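Side-chain contact in teichoic acid biosynthesis protein F (Staphylococcus epidermidis, PDB 3L7I), which belongs to the teichoic acid biosynthesis proteins and carries a region of GT-B type built on two parallel-sheet domains: residues A452-V457 / G653-Y658. Residues are numbered along the deposited sequence; the frame is centred on the assembly and turned at random.
Sequences ANDMKV and GFYMNY
With chi1 near -70° in both Asp454 and Tyr655, each side chain leaves its backbone with CG anti to its own carbonyl carbon, and the two groups meet at about a right angle. One hydrogen bond then joins the segments 452-457 and 653-658, nearly two hundred residues apart: the phenol OH of Tyr655 donates to Asp454 OD2 at 2.9 Å. The hydroxyl comes to the anti side of this oxygen, slightly off the plane of the carboxylate. The same OD2 lies beside the rim of the tyrosine ring rather than over a face, on the edge that carries CE1, while carboxylate and ring are turned 64° against each other; the acid thus meets the rim of the phenol and does not stack on it.

In the two-domain GT-B arrangement, each domain has a parallel sheet, and this bond spans the pair. Asp454 sits in a short 3-10 turn after strand 438-441 of the seven-stranded sheet, whereas Tyr655 comes from the loop between strands 637-640 and 666-667 of the six-stranded one. Helix 487-496, on the Asp454 side, receives the incoming tyrosine, whose side chain touches Tyr488, Ile492 and Ala496. On the acid, the other oxygen, OD1, has a weak hydrogen bond with Ser495 OG, so both carboxylate oxygens have partners. Tyr655 OH has a weak bond with Leu451 N as well, and a backbone bond links Tyr655 with Leu448.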
loop_
_atom_site.group_PDB
_atom_site.type_symbol
_atom_site.label_atom_id
_atom_site.label_comp_id
_atom_site.label_asym_id
_atom_site.label_seq_id
_atom_site.Cartn_x
_atom_site.Cartn_y
_atom_site.Cartn_z
ATOM N N ALA A 452 23.402 -24.910 24.481
ATOM C CA ALA A 452 22.127 -25.139 23.803
ATOM C C ALA A 452 21.041 -25.655 24.769
ATOM O O ALA A 452 20.741 -25.000 25.764
ATOM C CB ALA A 452 22.316 -26.076 22.625
ATOM N N ASN A 453 20.447 -26.810 24.478
ATOM C CA ASN A 453 19.380 -27.345 25.320
ATOM C C ASN A 453 19.784 -27.462 26.806
ATOM O O ASN A 453 18.952 -27.355 27.724
ATOM C CB ASN A 453 18.965 -28.714 24.801
ATOM C CG ASN A 453 17.508 -29.005 25.052
ATOM O OD1 ASN A 453 16.761 -28.147 25.528
ATOM N ND2 ASN A 453 17.085 -30.219 24.718
ATOM N N ASP A 454 21.079 -27.655 27.025
ATOM C CA ASP A 454 21.589 -28.080 28.314
ATOM C C ASP A 454 21.893 -26.934 29.250
ATOM O O ASP A 454 22.083 -27.157 30.440
ATOM C CB ASP A 454 22.823 -28.966 28.133
ATOM C CG ASP A 454 22.474 -30.325 27.547
ATOM O OD1 ASP A 454 21.259 -30.565 27.352
ATOM O OD2 ASP A 454 23.391 -31.153 27.293
ATOM N N MET A 455 21.938 -25.710 28.740
ATOM C CA MET A 455 22.141 -24.575 29.624
ATOM C C MET A 455 20.927 -24.413 30.518
ATOM O O MET A 455 19.798 -24.669 30.088
ATOM C CB MET A 455 22.371 -23.311 28.828
ATOM C CG MET A 455 23.621 -23.366 28.006
ATOM S SD MET A 455 24.082 -21.737 27.419
ATOM C CE MET A 455 25.509 -22.168 26.408
ATOM N N LYS A 456 21.148 -23.998 31.762
ATOM C CA LYS A 456 20.029 -23.834 32.681
ATOM C C LYS A 456 19.459 -22.421 32.605
ATOM O O LYS A 456 18.245 -22.249 32.500
ATOM C CB LYS A 456 20.420 -24.206 34.112
ATOM C CG LYS A 456 19.254 -24.742 34.967
ATOM C CD LYS A 456 18.702 -26.091 34.454
ATOM C CE LYS A 456 17.474 -25.933 33.534
ATOM N NZ LYS A 456 16.187 -25.770 34.287
ATOM N N VAL A 457 20.339 -21.423 32.650
ATOM C CA VAL A 457 19.940 -20.030 32.444
ATOM C C VAL A 457 20.835 -19.352 31.415
ATOM O O VAL A 457 22.006 -19.716 31.267
ATOM C CB VAL A 457 19.993 -19.198 33.743
ATOM C CG1 VAL A 457 21.389 -19.241 34.357
ATOM C CG2 VAL A 457 19.580 -17.750 33.463
ATOM N N GLY A 653 28.382 -27.701 35.741
ATOM C CA GLY A 653 28.131 -27.044 34.471
ATOM C C GLY A 653 29.211 -27.434 33.476
ATOM O O GLY A 653 29.482 -26.711 32.510
ATOM N N PHE A 654 29.840 -28.578 33.753
ATOM C CA PHE A 654 30.792 -29.242 32.873
ATOM C C PHE A 654 30.269 -30.650 32.664
ATOM O O PHE A 654 29.695 -31.240 33.574
ATOM C CB PHE A 654 32.150 -29.336 33.554
ATOM C CG PHE A 654 32.987 -28.090 33.439
ATOM C CD1 PHE A 654 32.474 -26.933 32.874
ATOM C CD2 PHE A 654 34.286 -28.073 33.928
ATOM C CE1 PHE A 654 33.257 -25.785 32.777
ATOM C CE2 PHE A 654 35.061 -26.939 33.845
ATOM C CZ PHE A 654 34.545 -25.791 33.261
ATOM N N TYR A 655 30.464 -31.202 31.475
ATOM C CA TYR A 655 29.953 -32.537 31.201
ATOM C C TYR A 655 30.856 -33.578 31.813
ATOM O O TYR A 655 30.408 -34.666 32.183
ATOM C CB TYR A 655 29.848 -32.804 29.713
ATOM C CG TYR A 655 28.795 -31.993 29.002
ATOM C CD1 TYR A 655 27.440 -32.252 29.186
ATOM C CD2 TYR A 655 29.157 -30.989 28.109
ATOM C CE1 TYR A 655 26.484 -31.523 28.515
ATOM C CE2 TYR A 655 28.208 -30.266 27.440
ATOM C CZ TYR A 655 26.881 -30.536 27.650
ATOM O OH TYR A 655 25.964 -29.790 26.968
ATOM N N MET A 656 32.134 -33.250 31.916
ATOM C CA MET A 656 33.070 -34.201 32.474
ATOM C C MET A 656 33.448 -33.879 33.911
ATOM O O MET A 656 33.181 -32.784 34.422
ATOM C CB MET A 656 34.311 -34.290 31.610
ATOM C CG MET A 656 35.011 -32.983 31.440
ATOM S SD MET A 656 36.788 -33.272 31.447
ATOM C CE MET A 656 36.886 -34.717 30.397
ATOM N N ASN A 657 34.054 -34.854 34.574
ATOM C CA ASN A 657 34.493 -34.636 35.933
ATOM C C ASN A 657 35.895 -34.039 35.966
ATOM O O ASN A 657 36.895 -34.750 36.062
ATOM C CB ASN A 657 34.392 -35.907 36.761
ATOM C CG ASN A 657 34.421 -35.616 38.239
ATOM O OD1 ASN A 657 35.027 -34.628 38.669
ATOM N ND2 ASN A 657 33.761 -36.459 39.029
ATOM N N TYR A 658 35.933 -32.713 35.873
ATOM C CA TYR A 658 37.161 -31.922 35.786
ATOM C C TYR A 658 38.180 -32.202 36.886
ATOM O O TYR A 658 39.391 -32.247 36.636
ATOM C CB TYR A 658 36.794 -30.449 35.858
ATOM C CG TYR A 658 37.899 -29.480 35.518
ATOM C CD1 TYR A 658 38.048 -29.005 34.227
ATOM C CD2 TYR A 658 38.760 -29.010 36.493
ATOM C CE1 TYR A 658 39.034 -28.105 33.905
ATOM C CE2 TYR A 658 39.765 -28.107 36.186
ATOM C CZ TYR A 658 39.895 -27.651 34.882
ATOM O OH TYR A 658 40.885 -26.742 34.553
#